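Local coordinates for L-asparagine oxygenase (Streptomyces coelicolor, PDB 2OG5), which catalyses the iron(II)- and 2-oxoglutarate-dependent 3-hydroxylation of L-asparagine, which supplies (2S,3S)-3-hydroxyasparagine for the calcium-dependent antibiotic, at residues L112-R117 and Y320-W326; A52-A56 and A126-V132; G61-D65 and N151-V155. All coordinates share one frame; numbering follows the deposited sequence. Where two conformers were deposited one is given.

Interaction 1. Residues L112-R117 and Y320-W326; sequences LPPTPR and YDGTDRW
Tyr320 meets Arg117 at the outer end of this contact, where the proline-rich loop 112-117 of the jelly-roll fold lies against the loop that leads into strand 326-333. The Tyr320 carbonyl O sits over one face of the Arg117 guanidinium, 3.1 Å from CZ; NH1 and NH2 are close to it but badly angled, so no hydrogen bond forms. The Tyr320 hydroxyl is hydrogen-bonded to Glu165. Asp321 shapes the loop from within: its OD1 accepts from Thr323 N, an Asx turn, and from Thr323 OG1. Gly322, at a phi of 92°, passes close to Pro114, and its O receives the nearly straight bond from Thr115 N (2.9 Å, 172°), the donor standing above the carbonyl plane. Asp324 O takes the Thr115 hydroxyl, OG1 to O 2.7 Å, with OG1 beside the backbone N (chi1 -57°); Arg198 also reaches OG1. Arg325, which binds 2-oxoglutarate, has its CB directed away from loop 112-117, and its side chain lies about 8 Å from that of the iron ligand His311. Trp326 begins the strand, its NE1 bonded to Asp157. Pro113 CG lies at the edge of its indole, 3.9 Å from CH2, and Pro116 CD stands over the six-membered ring in a CH-pi contact, 3.4 Å from the centroid.

Interaction 2. Residues A52-A56 and A126-V132; sequences AWKLA and ASLGAAV
Helix segments 52-56 and 128-132 cross at 109° with their axes 8.5 Å apart, a close approach permitted by small residues, Ala52 lying against Ala131 and Ala56 against the backbone of Ser127. Leu128 reaches across with both methyls. Its CD1 lies over one face of the Trp53 indole in a CH-pi contact, 3.4 Å from the centroid of the five-membered ring and 8° off its normal, while CD2 rests 3.6 Å from Trp53 NE1. The indole and the leucine side chain meet at about a right angle, and CD1 also touches Ala52 CB. On the other flank Ala131 CB sits among alanine and leucine: it packs on Leu55 CD2 at 3.7 Å, and Ala52 CB is next to it. Leu55 CG is anti to the backbone N (chi1 179°), which carries CD2 to Ala131, and the same side chain leans on Trp68, Ala71 and Ala72 of helix 66-76. Near the start of the second helix, Ala56 CB packs on Ser127 O and Ala126 CB touches Ala56 O at 3.4 Å. Ser127 OG caps its own helix, accepting from Ala130 N 3.2 Å away; no hydrogen bond crosses between the segments. This is apolar helix-helix packing at a serine N-cap, joining helix 42-58 to the first turn of helix 128-140.

Interaction 3. Residues G61-D65 and N151-V155; sequences GRPDD and NGALV. With ACY (acetic acid), chain C.
A single carboxylate, that of Asp64, carries the polar link between two irregular loops, directly and through water. OD1 accepts from Leu154 N at 2.9 Å, a bond of 166° that meets the oxygen nearly along its C-O axis. Water 1 adds a second donor to OD1 and, 2.7 Å from Gly152 O, also donates to that carbonyl. Water 2, 3.0 Å from OD2, may donate to it and accepts from Val155 N; OD2 also takes a salt bridge from Arg124. With CG beside the backbone N (chi1 -64°), the carboxylate is brought to Leu154 N. Asp64 is the third residue of a type I beta turn, Arg62 to Asp65, just ahead of helix 66-76; Asp65 OD2 accepts from Arg62 N within that turn. The partner loop runs from strand 142-146 to strand 156-158 of the jelly-roll and lies close to Glu149, which binds L-asparagine. Leu154 adds carbon-to-oxygen contacts: its CG lies 3.6 Å from Asp64 OD1, and its CD1 3.8 Å from Pro63 O. At the far end Asn151 ND2 donates to O of an acetic acid molecule, probably from the crystallisation liquor, at 3.0 Å; Arg124 holds this molecule as well.

Overall arrangement
Interactions 2 and 3 are neighbours, their centres about 13 Å apart, and touch where Pro63 packs on Ala126 and on Ala130 of helix 128-140; the centre of interaction 1 lies about 20 Å from that of interaction 2 and 21 Å from that of interaction 3, without touching either. Along the chain 52-56 and 61-65 come first, then 112-117, 126-132, 151-155 and finally 320-326, so every pair of contacts interleaves. Interactions 2 and 3 join helix 42-58 and the loop before helix 66-76 to helix 128-140 and the loop before strand 156-158, while interaction 1 ends on strand 326-333, which pairs with 156-158. That strand also holds Arg329, which binds L-asparagine.

Interaction 1. Residues L112-R117 and Y320-W326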
ATOM      1  N   LEU A 112      17.363 -14.209   4.431  1.00 31.71           N
ATOM      2  CA  LEU A 112      15.937 -14.434   4.158  1.00 30.64           C
ATOM      3  C   LEU A 112      15.560 -15.917   4.071  1.00 29.19           C
ATOM      4  O   LEU A 112      16.135 -16.656   3.273  1.00 29.05           O
ATOM      5  CB  LEU A 112      15.509 -13.753   2.847  1.00 30.67           C
ATOM      6  CG  LEU A 112      14.966 -12.324   2.874  1.00 32.01           C
ATOM      7  CD1 LEU A 112      14.350 -12.024   1.509  1.00 32.50           C
ATOM      8  CD2 LEU A 112      13.946 -12.105   3.983  1.00 31.69           C
ATOM      9  N   PRO A 113      14.560 -16.347   4.855  1.00 27.50           N
ATOM     10  CA  PRO A 113      14.101 -17.724   4.766  1.00 27.08           C
ATOM     11  C   PRO A 113      13.283 -17.941   3.500  1.00 25.99           C
ATOM     12  O   PRO A 113      13.051 -16.988   2.757  1.00 24.19           O
ATOM     13  CB  PRO A 113      13.209 -17.862   6.001  1.00 27.39           C
ATOM     14  CG  PRO A 113      12.672 -16.522   6.209  1.00 27.35           C
ATOM     15  CD  PRO A 113      13.784 -15.586   5.848  1.00 27.62           C
ATOM     16  N   PRO A 114      12.843 -19.184   3.253  1.00 25.00           N
ATOM     17  CA  PRO A 114      11.939 -19.424   2.130  1.00 24.80           C
ATOM     18  C   PRO A 114      10.664 -18.588   2.253  1.00 24.21           C
ATOM     19  O   PRO A 114      10.221 -18.269   3.363  1.00 24.06           O
ATOM     20  CB  PRO A 114      11.626 -20.918   2.232  1.00 24.75           C
ATOM     21  CG  PRO A 114      12.725 -21.494   3.046  1.00 25.39           C
ATOM     22  CD  PRO A 114      13.149 -20.419   3.991  1.00 25.25           C
ATOM     23  N   THR A 115      10.085 -18.218   1.120  1.00 23.27           N
ATOM     24  CA  THR A 115       8.898 -17.393   1.125  1.00 23.27           C
ATOM     25  C   THR A 115       7.770 -18.126   1.859  1.00 23.38           C
ATOM     26  O   THR A 115       7.496 -19.288   1.544  1.00 23.60           O
ATOM     27  CB  THR A 115       8.470 -17.088  -0.316  1.00 23.08           C
ATOM     28  OG1 THR A 115       9.559 -16.460  -1.009  1.00 21.05           O
ATOM     29  CG2 THR A 115       7.248 -16.190  -0.350  1.00 22.47           C
ATOM     30  N   PRO A 116       7.124 -17.464   2.842  1.00 23.59           N
ATOM     31  CA  PRO A 116       5.993 -18.093   3.538  1.00 24.09           C
ATOM     32  C   PRO A 116       4.871 -18.491   2.582  1.00 24.23           C
ATOM     33  O   PRO A 116       4.697 -17.865   1.537  1.00 23.68           O
ATOM     34  CB  PRO A 116       5.509 -16.999   4.499  1.00 24.22           C
ATOM     35  CG  PRO A 116       6.626 -16.069   4.638  1.00 24.30           C
ATOM     36  CD  PRO A 116       7.413 -16.119   3.374  1.00 24.06           C
ATOM     37  N   ARG A 117       4.120 -19.523   2.957  1.00 25.03           N
ATOM     38  CA  ARG A 117       3.130 -20.129   2.084  1.00 25.91           C
ATOM     39  C   ARG A 117       1.773 -20.332   2.780  1.00 25.62           C
ATOM     40  O   ARG A 117       0.975 -21.165   2.359  1.00 26.54           O
ATOM     41  CB  ARG A 117       3.680 -21.467   1.599  1.00 26.55           C
ATOM     42  CG  ARG A 117       3.031 -21.988   0.355  1.00 28.58           C
ATOM     43  CD  ARG A 117       3.711 -23.243  -0.135  1.00 29.90           C
ATOM     44  NE  ARG A 117       5.149 -23.046  -0.293  1.00 33.22           N
ATOM     45  CZ  ARG A 117       6.047 -24.026  -0.332  1.00 34.78           C
ATOM     46  NH1 ARG A 117       5.682 -25.303  -0.251  1.00 36.36           N
ATOM     47  NH2 ARG A 117       7.329 -23.725  -0.468  1.00 35.53           N
ATOM     48  N   TYR A 320       5.596 -22.282  -5.618  1.00 24.18           N
ATOM     49  CA  TYR A 320       5.355 -22.894  -4.301  1.00 24.35           C
ATOM     50  C   TYR A 320       6.517 -23.792  -3.851  1.00 24.91           C
ATOM     51  O   TYR A 320       6.311 -24.898  -3.338  1.00 25.83           O
ATOM     52  CB  TYR A 320       4.016 -23.648  -4.272  1.00 24.38           C
ATOM     53  CG  TYR A 320       2.795 -22.787  -4.556  1.00 23.50           C
ATOM     54  CD1 TYR A 320       2.571 -21.594  -3.863  1.00 23.28           C
ATOM     55  CD2 TYR A 320       1.853 -23.174  -5.504  1.00 24.11           C
ATOM     56  CE1 TYR A 320       1.451 -20.821  -4.112  1.00 23.52           C
ATOM     57  CE2 TYR A 320       0.721 -22.408  -5.754  1.00 24.26           C
ATOM     58  CZ  TYR A 320       0.527 -21.227  -5.053  1.00 23.54           C
ATOM     59  OH  TYR A 320      -0.592 -20.471  -5.313  1.00 24.07           O
ATOM     60  N   ASP A 321       7.739 -23.305  -4.045  1.00 24.51           N
ATOM     61  CA  ASP A 321       8.950 -24.020  -3.652  1.00 24.80           C
ATOM     62  C   ASP A 321       9.833 -23.182  -2.718  1.00 24.35           C
ATOM     63  O   ASP A 321      11.001 -23.510  -2.505  1.00 25.43           O
ATOM     64  CB  ASP A 321       9.741 -24.431  -4.892  1.00 25.04           C
ATOM     65  CG  ASP A 321      10.261 -23.244  -5.690  1.00 25.37           C
ATOM     66  OD1 ASP A 321       9.936 -22.084  -5.334  1.00 23.98           O
ATOM     67  OD2 ASP A 321      10.998 -23.479  -6.666  1.00 26.12           O
ATOM     68  N   GLY A 322       9.277 -22.082  -2.208  1.00 24.01           N
ATOM     69  CA  GLY A 322       9.984 -21.193  -1.283  1.00 23.41           C
ATOM     70  C   GLY A 322      10.725 -20.048  -1.957  1.00 22.39           C
ATOM     71  O   GLY A 322      11.373 -19.255  -1.277  1.00 22.22           O
ATOM     72  N   THR A 323      10.630 -19.958  -3.287  1.00 22.07           N
ATOM     73  CA  THR A 323      11.375 -18.951  -4.057  1.00 21.32           C
ATOM     74  C   THR A 323      10.470 -17.861  -4.649  1.00 20.63           C
ATOM     75  O   THR A 323      10.937 -16.979  -5.358  1.00 20.31           O
ATOM     76  CB  THR A 323      12.213 -19.593  -5.199  1.00 21.80           C
ATOM     77  OG1 THR A 323      11.358 -20.084  -6.237  1.00 21.90           O
ATOM     78  CG2 THR A 323      13.082 -20.753  -4.665  1.00 21.31           C
ATOM     79  N   ASP A 324       9.176 -17.925  -4.360  1.00 19.73           N
ATOM     80  CA  ASP A 324       8.221 -16.973  -4.925  1.00 19.53           C
ATOM     81  C   ASP A 324       8.342 -15.544  -4.393  1.00 19.09           C
ATOM     82  O   ASP A 324       8.976 -15.283  -3.371  1.00 18.72           O
ATOM     83  CB  ASP A 324       6.779 -17.455  -4.705  1.00 19.89           C
ATOM     84  CG  ASP A 324       6.416 -18.643  -5.577  1.00 20.39           C
ATOM     85  OD1 ASP A 324       6.490 -18.510  -6.822  1.00 20.70           O
ATOM     86  OD2 ASP A 324       6.018 -19.679  -5.017  1.00 21.65           O
ATOM     87  N   ARG A 325       7.713 -14.646  -5.152  1.00 18.65           N
ATOM     88  CA  ARG A 325       7.524 -13.233  -4.817  0.50 19.09           C
ATOM     89  C   ARG A 325       7.175 -13.039  -3.346  1.00 19.06           C
ATOM     90  O   ARG A 325       6.271 -13.689  -2.849  1.00 18.77           O
ATOM     91  CB  ARG A 325       6.370 -12.712  -5.685  0.50 19.28           C
ATOM     92  CG  ARG A 325       6.101 -11.217  -5.666  0.50 19.30           C
ATOM     93  CD  ARG A 325       4.952 -10.920  -6.641  0.50 19.33           C
ATOM     94  NE  ARG A 325       4.722  -9.503  -6.929  0.50 20.62           N
ATOM     95  CZ  ARG A 325       3.760  -8.757  -6.393  0.50 20.20           C
ATOM     96  NH1 ARG A 325       2.927  -9.252  -5.482  0.50 20.94           N
ATOM     97  NH2 ARG A 325       3.639  -7.497  -6.754  0.50 21.02           N
ATOM     98  N   TRP A 326       7.864 -12.119  -2.675  1.00 19.07           N
ATOM     99  CA  TRP A 326       7.614 -11.819  -1.264  1.00 19.04           C
ATOM    100  C   TRP A 326       7.727 -10.313  -1.073  1.00 19.08           C
ATOM    101  O   TRP A 326       8.832  -9.760  -1.181  1.00 18.39           O
ATOM    102  CB  TRP A 326       8.637 -12.529  -0.373  1.00 19.54           C
ATOM    103  CG  TRP A 326       8.373 -12.467   1.111  1.00 19.20           C
ATOM    104  CD1 TRP A 326       7.370 -11.782   1.757  1.00 20.03           C
ATOM    105  CD2 TRP A 326       9.149 -13.091   2.143  1.00 19.58           C
ATOM    106  NE1 TRP A 326       7.469 -11.968   3.105  1.00 19.91           N
ATOM    107  CE2 TRP A 326       8.550 -12.760   3.375  1.00 19.70           C
ATOM    108  CE3 TRP A 326      10.281 -13.918   2.144  1.00 20.33           C
ATOM    109  CZ2 TRP A 326       9.042 -13.219   4.592  1.00 20.36           C
ATOM    110  CZ3 TRP A 326      10.775 -14.371   3.369  1.00 20.31           C
ATOM    111  CH2 TRP A 326      10.152 -14.015   4.572  1.00 20.42           C
TER

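Interaction 2. Residues A52-A56 and A126-V132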
ATOM      1  N   ALA A  52      18.648   0.610  10.370  1.00 22.38           N
ATOM      2  CA  ALA A  52      17.670  -0.473  10.351  1.00 23.05           C
ATOM      3  C   ALA A  52      18.135  -1.669  11.176  1.00 23.40           C
ATOM      4  O   ALA A  52      17.352  -2.242  11.932  1.00 22.34           O
ATOM      5  CB  ALA A  52      17.376  -0.894   8.922  1.00 22.63           C
ATOM      6  N   TRP A  53      19.408  -2.037  11.048  1.00 24.25           N
ATOM      7  CA  TRP A  53      19.939  -3.159  11.828  1.00 25.43           C
ATOM      8  C   TRP A  53      19.938  -2.869  13.325  1.00 25.15           C
ATOM      9  O   TRP A  53      19.617  -3.743  14.125  1.00 25.06           O
ATOM     10  CB  TRP A  53      21.345  -3.552  11.359  1.00 27.56           C
ATOM     11  CG  TRP A  53      21.321  -4.521  10.232  1.00 29.92           C
ATOM     12  CD1 TRP A  53      21.717  -4.297   8.944  1.00 31.52           C
ATOM     13  CD2 TRP A  53      20.861  -5.880  10.279  1.00 31.86           C
ATOM     14  NE1 TRP A  53      21.540  -5.434   8.188  1.00 31.75           N
ATOM     15  CE2 TRP A  53      21.009  -6.417   8.982  1.00 32.16           C
ATOM     16  CE3 TRP A  53      20.330  -6.690  11.290  1.00 31.97           C
ATOM     17  CZ2 TRP A  53      20.652  -7.734   8.669  1.00 31.93           C
ATOM     18  CZ3 TRP A  53      19.971  -7.999  10.979  1.00 31.73           C
ATOM     19  CH2 TRP A  53      20.136  -8.508   9.677  1.00 31.49           C
ATOM     20  N   LYS A  54      20.307  -1.646  13.699  1.00 25.22           N
ATOM     21  CA  LYS A  54      20.293  -1.240  15.103  1.00 25.18           C
ATOM     22  C   LYS A  54      18.879  -1.321  15.682  1.00 24.60           C
ATOM     23  O   LYS A  54      18.676  -1.828  16.783  1.00 24.18           O
ATOM     24  CB  LYS A  54      20.860   0.172  15.254  1.00 25.76           C
ATOM     25  CG  LYS A  54      20.998   0.658  16.693  1.00 26.67           C
ATOM     26  CD  LYS A  54      21.685   2.015  16.736  1.00 27.38           C
ATOM     27  CE  LYS A  54      21.568   2.683  18.110  1.00 29.60           C
ATOM     28  NZ  LYS A  54      21.504   4.183  18.005  1.00 31.69           N
ATOM     29  N   LEU A  55      17.899  -0.816  14.940  1.00 23.72           N
ATOM     30  CA  LEU A  55      16.506  -0.911  15.371  1.00 23.60           C
ATOM     31  C   LEU A  55      16.059  -2.367  15.494  1.00 23.48           C
ATOM     32  O   LEU A  55      15.504  -2.771  16.518  1.00 23.81           O
ATOM     33  CB  LEU A  55      15.600  -0.175  14.382  1.00 23.14           C
ATOM     34  CG  LEU A  55      14.095  -0.188  14.651  1.00 23.53           C
ATOM     35  CD1 LEU A  55      13.739   0.438  15.985  1.00 22.52           C
ATOM     36  CD2 LEU A  55      13.414   0.541  13.511  1.00 21.98           C
ATOM     37  N   ALA A  56      16.320  -3.155  14.455  1.00 23.69           N
ATOM     38  CA  ALA A  56      15.880  -4.548  14.402  1.00 23.98           C
ATOM     39  C   ALA A  56      16.480  -5.412  15.517  1.00 24.40           C
ATOM     40  O   ALA A  56      15.811  -6.319  16.029  1.00 25.04           O
ATOM     41  CB  ALA A  56      16.216  -5.147  13.047  1.00 23.86           C
ATOM     42  N   ALA A 126      10.772  -8.795  15.268  1.00 22.31           N
ATOM     43  CA  ALA A 126      11.646  -7.736  14.785  1.00 21.91           C
ATOM     44  C   ALA A 126      12.444  -8.242  13.593  1.00 22.15           C
ATOM     45  O   ALA A 126      12.883  -9.402  13.567  1.00 22.53           O
ATOM     46  CB  ALA A 126      12.592  -7.258  15.898  1.00 22.04           C
ATOM     47  N   SER A 127      12.612  -7.383  12.596  1.00 21.67           N
ATOM     48  CA  SER A 127      13.341  -7.739  11.392  1.00 21.61           C
ATOM     49  C   SER A 127      13.739  -6.481  10.646  1.00 21.80           C
ATOM     50  O   SER A 127      13.218  -5.396  10.923  1.00 21.06           O
ATOM     51  CB  SER A 127      12.492  -8.635  10.484  1.00 21.36           C
ATOM     52  OG  SER A 127      11.471  -7.888   9.838  1.00 21.52           O
ATOM     53  N   LEU A 128      14.642  -6.629   9.684  1.00 22.03           N
ATOM     54  CA  LEU A 128      15.078  -5.514   8.852  1.00 22.18           C
ATOM     55  C   LEU A 128      13.917  -4.930   8.028  1.00 21.62           C
ATOM     56  O   LEU A 128      13.776  -3.705   7.904  1.00 20.84           O
ATOM     57  CB  LEU A 128      16.221  -5.963   7.939  1.00 22.78           C
ATOM     58  CG  LEU A 128      17.316  -4.962   7.625  1.00 23.68           C
ATOM     59  CD1 LEU A 128      18.011  -4.490   8.899  1.00 24.80           C
ATOM     60  CD2 LEU A 128      18.323  -5.606   6.673  1.00 24.98           C
ATOM     61  N   GLY A 129      13.076  -5.802   7.477  1.00 21.53           N
ATOM     62  CA  GLY A 129      11.920  -5.347   6.706  1.00 20.88           C
ATOM     63  C   GLY A 129      10.926  -4.561   7.537  1.00 20.01           C
ATOM     64  O   GLY A 129      10.434  -3.511   7.106  1.00 19.87           O
ATOM     65  N   ALA A 130      10.629  -5.058   8.735  1.00 19.46           N
ATOM     66  CA  ALA A 130       9.767  -4.317   9.660  1.00 19.21           C
ATOM     67  C   ALA A 130      10.378  -2.969  10.026  1.00 18.79           C
ATOM     68  O   ALA A 130       9.670  -1.968  10.139  1.00 18.10           O
ATOM     69  CB  ALA A 130       9.488  -5.130  10.920  1.00 19.15           C
ATOM     70  N   ALA A 131      11.690  -2.939  10.229  1.00 18.74           N
ATOM     71  CA  ALA A 131      12.389  -1.709  10.588  1.00 18.91           C
ATOM     72  C   ALA A 131      12.235  -0.672   9.486  1.00 18.89           C
ATOM     73  O   ALA A 131      11.830   0.458   9.729  1.00 18.97           O
ATOM     74  CB  ALA A 131      13.885  -1.991  10.869  1.00 18.79           C
ATOM     75  N   VAL A 132      12.553  -1.052   8.258  1.00 18.84           N
ATOM     76  CA  VAL A 132      12.421  -0.132   7.132  1.00 18.68           C
ATOM     77  C   VAL A 132      10.982   0.402   6.982  1.00 18.79           C
ATOM     78  O   VAL A 132      10.760   1.610   6.840  1.00 19.17           O
ATOM     79  CB  VAL A 132      12.879  -0.802   5.826  1.00 18.96           C
ATOM     80  CG1 VAL A 132      12.511   0.044   4.617  1.00 19.92           C
ATOM     81  CG2 VAL A 132      14.384  -1.070   5.879  1.00 18.91           C
TER

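Interaction 3. Residues G61-D65 and N151-V155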
ATOM      1  N   GLY A  61      10.992  -5.025  22.717  1.00 23.96           N
ATOM      2  CA  GLY A  61       9.668  -5.374  22.220  1.00 23.51           C
ATOM      3  C   GLY A  61       9.715  -5.878  20.797  1.00 23.19           C
ATOM      4  O   GLY A  61      10.762  -6.297  20.298  1.00 23.19           O
ATOM      5  N   ARG A  62       8.569  -5.815  20.127  1.00 22.24           N
ATOM      6  CA  ARG A  62       8.429  -6.322  18.772  1.00 22.12           C
ATOM      7  C   ARG A  62       7.575  -5.342  17.987  1.00 21.19           C
ATOM      8  O   ARG A  62       6.878  -4.532  18.591  1.00 20.88           O
ATOM      9  CB  ARG A  62       7.762  -7.685  18.796  1.00 22.17           C
ATOM     10  CG  ARG A  62       8.555  -8.734  19.554  1.00 23.26           C
ATOM     11  CD  ARG A  62       7.965 -10.092  19.316  1.00 24.79           C
ATOM     12  NE  ARG A  62       6.583 -10.135  19.777  1.00 26.48           N
ATOM     13  CZ  ARG A  62       5.691 -11.051  19.416  1.00 28.83           C
ATOM     14  NH1 ARG A  62       6.021 -12.038  18.595  1.00 29.54           N
ATOM     15  NH2 ARG A  62       4.454 -10.975  19.888  1.00 30.94           N
ATOM     16  N   PRO A  63       7.634  -5.403  16.644  1.00 20.59           N
ATOM     17  CA  PRO A  63       7.006  -4.391  15.794  1.00 20.43           C
ATOM     18  C   PRO A  63       5.590  -3.916  16.120  1.00 20.18           C
ATOM     19  O   PRO A  63       5.304  -2.738  15.921  1.00 20.30           O
ATOM     20  CB  PRO A  63       7.044  -5.047  14.414  1.00 20.49           C
ATOM     21  CG  PRO A  63       8.312  -5.797  14.433  1.00 20.94           C
ATOM     22  CD  PRO A  63       8.384  -6.372  15.822  1.00 20.97           C
ATOM     23  N   ASP A  64       4.694  -4.788  16.568  1.00 19.55           N
ATOM     24  CA  ASP A  64       3.322  -4.353  16.887  1.00 19.35           C
ATOM     25  C   ASP A  64       3.194  -3.640  18.231  1.00 19.90           C
ATOM     26  O   ASP A  64       2.147  -3.055  18.527  1.00 20.16           O
ATOM     27  CB  ASP A  64       2.357  -5.533  16.810  1.00 19.04           C
ATOM     28  CG  ASP A  64       2.266  -6.092  15.414  1.00 19.28           C
ATOM     29  OD1 ASP A  64       1.660  -5.432  14.549  1.00 18.16           O
ATOM     30  OD2 ASP A  64       2.837  -7.173  15.158  1.00 20.25           O
ATOM     31  N   ASP A  65       4.264  -3.644  19.023  1.00 19.64           N
ATOM     32  CA  ASP A  65       4.270  -2.957  20.322  1.00 19.48           C
ATOM     33  C   ASP A  65       4.484  -1.460  20.160  1.00 19.00           C
ATOM     34  O   ASP A  65       5.339  -1.023  19.392  1.00 18.68           O
ATOM     35  CB  ASP A  65       5.389  -3.486  21.231  1.00 19.70           C
ATOM     36  CG  ASP A  65       5.284  -4.972  21.505  1.00 20.68           C
ATOM     37  OD1 ASP A  65       4.192  -5.563  21.348  1.00 23.11           O
ATOM     38  OD2 ASP A  65       6.326  -5.563  21.862  1.00 23.87           O
ATOM     39  N   ASN A 151      -5.179  -9.775  10.968  1.00 19.96           N
ATOM     40  CA  ASN A 151      -5.175  -9.685  12.424  1.00 19.77           C
ATOM     41  C   ASN A 151      -4.578  -8.377  12.961  1.00 19.32           C
ATOM     42  O   ASN A 151      -4.041  -8.324  14.064  1.00 20.49           O
ATOM     43  CB  ASN A 151      -4.492 -10.924  13.035  1.00 20.30           C
ATOM     44  CG  ASN A 151      -5.299 -12.209  12.830  1.00 21.20           C
ATOM     45  OD1 ASN A 151      -6.469 -12.180  12.428  1.00 21.03           O
ATOM     46  ND2 ASN A 151      -4.680 -13.343  13.136  1.00 23.23           N
ATOM     47  N   GLY A 152      -4.716  -7.304  12.184  1.00 18.92           N
ATOM     48  CA  GLY A 152      -4.266  -5.992  12.615  1.00 18.57           C
ATOM     49  C   GLY A 152      -2.765  -5.798  12.669  1.00 18.27           C
ATOM     50  O   GLY A 152      -2.302  -4.812  13.230  1.00 18.06           O
ATOM     51  N   ALA A 153      -2.003  -6.712  12.063  1.00 18.02           N
ATOM     52  CA  ALA A 153      -0.535  -6.601  12.080  1.00 17.70           C
ATOM     53  C   ALA A 153      -0.082  -5.378  11.290  1.00 17.24           C
ATOM     54  O   ALA A 153      -0.609  -5.085  10.225  1.00 17.36           O
ATOM     55  CB  ALA A 153       0.100  -7.825  11.485  1.00 18.33           C
ATOM     56  N   LEU A 154       0.914  -4.670  11.810  1.00 17.45           N
ATOM     57  CA  LEU A 154       1.422  -3.489  11.108  1.00 17.72           C
ATOM     58  C   LEU A 154       2.241  -3.815   9.878  1.00 18.08           C
ATOM     59  O   LEU A 154       2.313  -2.997   8.963  1.00 18.02           O
ATOM     60  CB  LEU A 154       2.261  -2.612  12.034  1.00 17.36           C
ATOM     61  CG  LEU A 154       1.512  -2.075  13.252  1.00 17.07           C
ATOM     62  CD1 LEU A 154       2.409  -1.122  14.034  1.00 18.43           C
ATOM     63  CD2 LEU A 154       0.207  -1.396  12.867  1.00 18.18           C
ATOM     64  N   VAL A 155       2.861  -4.994   9.853  1.00 17.99           N
ATOM     65  CA  VAL A 155       3.697  -5.416   8.734  1.00 18.32           C
ATOM     66  C   VAL A 155       3.161  -6.751   8.214  1.00 18.23           C
ATOM     67  O   VAL A 155       3.236  -7.774   8.914  1.00 18.59           O
ATOM     68  CB  VAL A 155       5.179  -5.520   9.143  1.00 18.53           C
ATOM     69  CG1 VAL A 155       6.018  -5.978   7.963  1.00 18.47           C
ATOM     70  CG2 VAL A 155       5.691  -4.171   9.705  1.00 18.71           C
TER
HETATM   71  C   ACY C 402      -0.747 -13.644  13.122  1.00 27.52           C
HETATM   72  O   ACY C 402      -1.742 -12.901  13.172  1.00 27.22           O
HETATM   73  OXT ACY C 402       0.315 -13.465  13.755  1.00 27.49           O
HETATM   74  CH3 ACY C 402      -0.844 -14.835  12.220  1.00 27.14           C
HETATM   75  O   HOH W   1      -0.660  -4.309  15.356  1.00 17.36           O
HETATM   76  O   HOH W   2       3.459  -6.620  12.307  1.00 19.54           O